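Local coordinates for oxalate biosynthetic component 1 (Burkholderia thailandensis, PDB 5IKY), which acts as a bifunctional hydrolase and lyase that produces oxalate in quorum sensing-dependent oxalogenesis, at residues Lys3-Thr8 and Asp470-Gly475; Pro374-Leu379 and Ser445-Leu450. One frame throughout, in Å; residues are numbered along the deposited sequence.

Interaction 1 of 2, residues Lys3-Thr8 and Asp470-Gly475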
# COMPACT_ATOMS: atom_id res chain seq x y z
N LYS A 3 -17.04 -1.83 15.98
CA LYS A 3 -17.63 -2.44 14.80
C LYS A 3 -16.75 -2.21 13.57
O LYS A 3 -16.36 -1.08 13.28
CB LYS A 3 -19.04 -1.90 14.55
CG LYS A 3 -19.67 -2.37 13.25
CD LYS A 3 -19.75 -3.89 13.18
CE LYS A 3 -20.37 -4.36 11.87
NZ LYS A 3 -20.33 -5.84 11.72
N THR A 4 -16.45 -3.29 12.85
CA THR A 4 -15.63 -3.19 11.64
C THR A 4 -16.23 -3.96 10.48
O THR A 4 -16.84 -5.02 10.66
CB THR A 4 -14.19 -3.72 11.87
OG1 THR A 4 -14.24 -5.12 12.18
CG2 THR A 4 -13.50 -2.97 13.01
N PHE A 5 -16.05 -3.43 9.27
CA PHE A 5 -16.38 -4.14 8.05
C PHE A 5 -15.10 -4.44 7.28
O PHE A 5 -14.12 -3.73 7.43
CB PHE A 5 -17.33 -3.33 7.16
CG PHE A 5 -18.73 -3.22 7.68
CD1 PHE A 5 -19.58 -4.30 7.63
CD2 PHE A 5 -19.20 -2.02 8.19
CE1 PHE A 5 -20.88 -4.20 8.10
CE2 PHE A 5 -20.50 -1.91 8.65
CZ PHE A 5 -21.34 -3.00 8.61
N TYR A 6 -15.11 -5.49 6.46
CA TYR A 6 -14.05 -5.64 5.48
C TYR A 6 -14.61 -5.30 4.10
O TYR A 6 -15.73 -5.69 3.76
CB TYR A 6 -13.43 -7.04 5.51
CG TYR A 6 -14.32 -8.18 5.07
CD1 TYR A 6 -14.41 -8.55 3.73
CD2 TYR A 6 -15.02 -8.93 6.00
CE1 TYR A 6 -15.20 -9.61 3.33
CE2 TYR A 6 -15.82 -9.99 5.61
CZ TYR A 6 -15.91 -10.32 4.28
OH TYR A 6 -16.70 -11.38 3.90
N ILE A 7 -13.85 -4.55 3.32
CA ILE A 7 -14.33 -4.06 2.03
C ILE A 7 -13.83 -4.90 0.87
O ILE A 7 -12.63 -5.13 0.72
CB ILE A 7 -13.91 -2.60 1.79
CG1 ILE A 7 -14.52 -1.68 2.86
CG2 ILE A 7 -14.34 -2.14 0.40
CD1 ILE A 7 -14.11 -0.23 2.70
N THR A 8 -14.77 -5.37 0.05
CA THR A 8 -14.44 -6.07 -1.18
C THR A 8 -14.56 -5.10 -2.35
O THR A 8 -15.55 -4.37 -2.47
CB THR A 8 -15.36 -7.28 -1.43
OG1 THR A 8 -15.23 -8.21 -0.34
CG2 THR A 8 -15.00 -7.97 -2.73
N ASP A 470 -20.66 -8.75 7.85
CA ASP A 470 -19.23 -8.75 8.08
C ASP A 470 -18.48 -7.92 7.04
O ASP A 470 -17.42 -7.36 7.34
CB ASP A 470 -18.70 -10.19 8.07
CG ASP A 470 -19.49 -11.10 8.99
OD1 ASP A 470 -19.28 -11.04 10.22
OD2 ASP A 470 -20.34 -11.87 8.49
N GLY A 471 -19.03 -7.84 5.84
CA GLY A 471 -18.35 -7.16 4.75
C GLY A 471 -19.27 -6.38 3.83
O GLY A 471 -20.46 -6.65 3.73
N ILE A 472 -18.70 -5.38 3.16
CA ILE A 472 -19.42 -4.58 2.19
C ILE A 472 -18.64 -4.56 0.88
O ILE A 472 -17.43 -4.36 0.88
CB ILE A 472 -19.65 -3.14 2.68
CG1 ILE A 472 -20.41 -3.14 4.01
CG2 ILE A 472 -20.39 -2.33 1.65
CD1 ILE A 472 -20.62 -1.76 4.59
N ARG A 473 -19.34 -4.76 -0.24
CA ARG A 473 -18.69 -4.75 -1.54
C ARG A 473 -19.09 -3.54 -2.38
O ARG A 473 -20.26 -3.16 -2.43
CB ARG A 473 -19.02 -6.03 -2.31
CG ARG A 473 -18.50 -6.02 -3.74
CD ARG A 473 -18.73 -7.36 -4.40
NE ARG A 473 -19.33 -7.22 -5.72
CZ ARG A 473 -19.44 -8.22 -6.58
NH1 ARG A 473 -19.01 -9.42 -6.23
NH2 ARG A 473 -20.01 -8.03 -7.76
N VAL A 474 -18.10 -2.92 -3.03
CA VAL A 474 -18.34 -1.86 -4.01
C VAL A 474 -17.46 -2.09 -5.24
O VAL A 474 -16.65 -3.01 -5.27
CB VAL A 474 -18.06 -0.46 -3.43
CG1 VAL A 474 -19.08 -0.10 -2.37
CG2 VAL A 474 -16.65 -0.39 -2.87
N GLY A 475 -17.63 -1.24 -6.25
CA GLY A 475 -16.83 -1.35 -7.46
C GLY A 475 -17.61 -1.04 -8.71
O GLY A 475 -18.84 -0.97 -8.69
O HOH W 1 -15.76 -7.91 9.84
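The phenol ring of Y6 lies flat over G471, whose CA sits 3.9 Å from the ring centroid, 9° off the normal, in a CH-pi contact. From CB, a chi1 of 67° sets CG between the backbone N and the carbonyl carbon, folding the ring across the neighbouring strand. CG, CD2 and CE2 all run alongside D470 O, CD2 nearest at 3.2 Å. CE2 also meets D470 CB, and CZ is 4.0 Å from G471 CA, a position where a glycine leaves room for the ring. At the tip, OH heads on toward S449 of the next strand. This pairing joins the first and last strands of a TIM barrel, the fold of the beta-keto acid cleavage enzymes, and so closes its parallel sheet. Four backbone hydrogen bonds do the joining, from Y6 N to D470 O through to V474 N to T8 O. Outside the barrel, I472 CD1 rests 3.9 Å from the centroid of the F5 ring, over one face, while K3 CE lies on the opposite face, toward the rim; helices 460-466 and 497-510 cover this layer. On the inner side, R473, its side chain about 4 Å from the bound magnesium ion, reaches D478 in a salt bridge.

Interaction 2 of 2, residues Pro374-Leu379 and Ser445-Leu450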
# COMPACT_ATOMS: atom_id res chain seq x y z
N PRO A 374 -13.97 -20.10 8.03
CA PRO A 374 -15.40 -19.76 7.89
C PRO A 374 -15.89 -19.75 6.44
O PRO A 374 -15.14 -19.43 5.52
CB PRO A 374 -15.49 -18.36 8.50
CG PRO A 374 -14.12 -17.80 8.36
CD PRO A 374 -13.19 -18.96 8.55
N VAL A 375 -17.16 -20.11 6.26
CA VAL A 375 -17.77 -20.14 4.94
C VAL A 375 -18.11 -18.72 4.52
O VAL A 375 -18.66 -17.95 5.30
CB VAL A 375 -19.04 -21.02 4.94
CG1 VAL A 375 -19.66 -21.09 3.55
CG2 VAL A 375 -18.71 -22.41 5.43
N LEU A 376 -17.76 -18.37 3.29
CA LEU A 376 -17.92 -16.99 2.82
C LEU A 376 -19.17 -16.82 1.97
O LEU A 376 -19.40 -17.58 1.02
CB LEU A 376 -16.69 -16.57 2.02
CG LEU A 376 -15.35 -16.86 2.70
CD1 LEU A 376 -14.20 -16.51 1.76
CD2 LEU A 376 -15.24 -16.09 4.00
N PHE A 377 -19.98 -15.81 2.29
CA PHE A 377 -21.21 -15.57 1.54
C PHE A 377 -21.27 -14.17 0.95
O PHE A 377 -20.86 -13.19 1.58
CB PHE A 377 -22.43 -15.81 2.44
CG PHE A 377 -22.67 -17.25 2.75
CD1 PHE A 377 -23.34 -18.06 1.85
CD2 PHE A 377 -22.23 -17.80 3.95
CE1 PHE A 377 -23.57 -19.40 2.14
CE2 PHE A 377 -22.46 -19.13 4.24
CZ PHE A 377 -23.13 -19.93 3.34
N MET A 378 -21.79 -14.10 -0.27
CA MET A 378 -21.98 -12.84 -0.98
C MET A 378 -23.46 -12.65 -1.31
O MET A 378 -24.02 -13.40 -2.12
CB MET A 378 -21.15 -12.83 -2.27
CG MET A 378 -20.75 -11.45 -2.75
SD MET A 378 -19.98 -10.50 -1.44
CE MET A 378 -21.03 -9.06 -1.48
N LEU A 379 -24.09 -11.66 -0.70
CA LEU A 379 -25.50 -11.39 -0.97
C LEU A 379 -25.67 -10.45 -2.16
O LEU A 379 -25.42 -9.25 -2.05
CB LEU A 379 -26.19 -10.80 0.26
CG LEU A 379 -26.31 -11.68 1.50
CD1 LEU A 379 -27.18 -11.00 2.54
CD2 LEU A 379 -26.86 -13.05 1.14
N SER A 445 -19.89 -21.11 11.57
CA SER A 445 -18.77 -20.24 11.24
C SER A 445 -18.88 -19.74 9.80
O SER A 445 -18.57 -20.47 8.86
CB SER A 445 -17.44 -20.98 11.44
OG SER A 445 -16.33 -20.11 11.22
N CYS A 446 -19.33 -18.50 9.64
CA CYS A 446 -19.48 -17.93 8.30
C CYS A 446 -19.39 -16.41 8.28
O CYS A 446 -19.69 -15.74 9.26
CB CYS A 446 -20.82 -18.36 7.70
SG CYS A 446 -22.26 -17.50 8.37
N LYS A 447 -18.96 -15.88 7.14
CA LYS A 447 -18.92 -14.44 6.90
C LYS A 447 -19.92 -14.08 5.81
O LYS A 447 -20.01 -14.77 4.80
CB LYS A 447 -17.52 -13.98 6.50
CG LYS A 447 -16.45 -14.26 7.54
CD LYS A 447 -16.64 -13.40 8.77
CE LYS A 447 -15.56 -13.66 9.80
NZ LYS A 447 -15.69 -12.76 10.97
N ILE A 448 -20.66 -12.99 6.02
CA ILE A 448 -21.65 -12.56 5.04
C ILE A 448 -21.40 -11.12 4.61
O ILE A 448 -21.33 -10.21 5.44
CB ILE A 448 -23.08 -12.67 5.59
CG1 ILE A 448 -23.38 -14.12 6.00
CG2 ILE A 448 -24.09 -12.19 4.57
CD1 ILE A 448 -24.71 -14.29 6.70
N SER A 449 -21.28 -10.91 3.30
CA SER A 449 -21.09 -9.57 2.76
C SER A 449 -22.28 -9.15 1.89
O SER A 449 -23.08 -9.98 1.45
CB SER A 449 -19.80 -9.49 1.95
OG SER A 449 -18.67 -9.74 2.78
N LEU A 450 -22.37 -7.84 1.63
CA LEU A 450 -23.48 -7.29 0.86
C LEU A 450 -23.00 -6.47 -0.33
O LEU A 450 -22.04 -5.71 -0.23
CB LEU A 450 -24.35 -6.41 1.77
CG LEU A 450 -25.48 -5.62 1.11
CD1 LEU A 450 -26.56 -6.56 0.61
CD2 LEU A 450 -26.05 -4.59 2.07
O HOH W 2 -18.04 -12.74 2.13
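F377 turns the edge of its ring, not a face, toward strand 446-450: C446 CB lies in the ring plane, 3.9 Å from CE2, and K447 O also sits near that plane. A second ring, that of F443, meets it at about 55°. C446 SG is 5.5 Å from the F377 ring centroid, oblique to it, a loose sulfur-aromatic contact. The two strands are consecutive parallel staves of the TIM barrel, in a beta-alpha-beta connection whose helix 418-442 packs outside the barrel against F377, L379 and I448. There CG2 of I448 fits against L379 CG at 3.8 Å. Five backbone hydrogen bonds run from V375 N to S445 O as far as L379 N to S449 O; the shortest is 2.7 Å, from F377 N to K447 O. The proline ring of P374, entered through a cis peptide, stands at the start of the pair, its CB 3.3 Å from S445 OG. Inside the barrel, L376 CD2 touches K447 CB, and M378, bent at CB-CG (chi2 52°), brings SD to 3.5 Å from S449 CB. On the same side of the sheet, a water donates to F377 O at 2.9 Å and is hydrogen-bonded to S449 OG at 3.1 Å.

In the fold
Both interactions are buried pairings in one barrel wall, and strands 446-451 and 471-474 lie side by side in it. Interaction 1 brings together strands more than 460 residues apart and closes the ring; interaction 2 joins successive barrel strands 66 residues apart. Their chemistry meets at the seam: D470 OD2, also held by R440, probably accepts a hydrogen bond from I448 N at 2.7 Å, and Y6 OH comes 2.8 Å from S449 OG, a probable hydrogen bond. Interaction 1 rests aromatic faces on CH groups and sends an arginine toward the metal, whereas interaction 2 uses an aromatic edge together with aliphatic and sulfur contacts, the side chain of M378 about 8 Å from the magnesium ion.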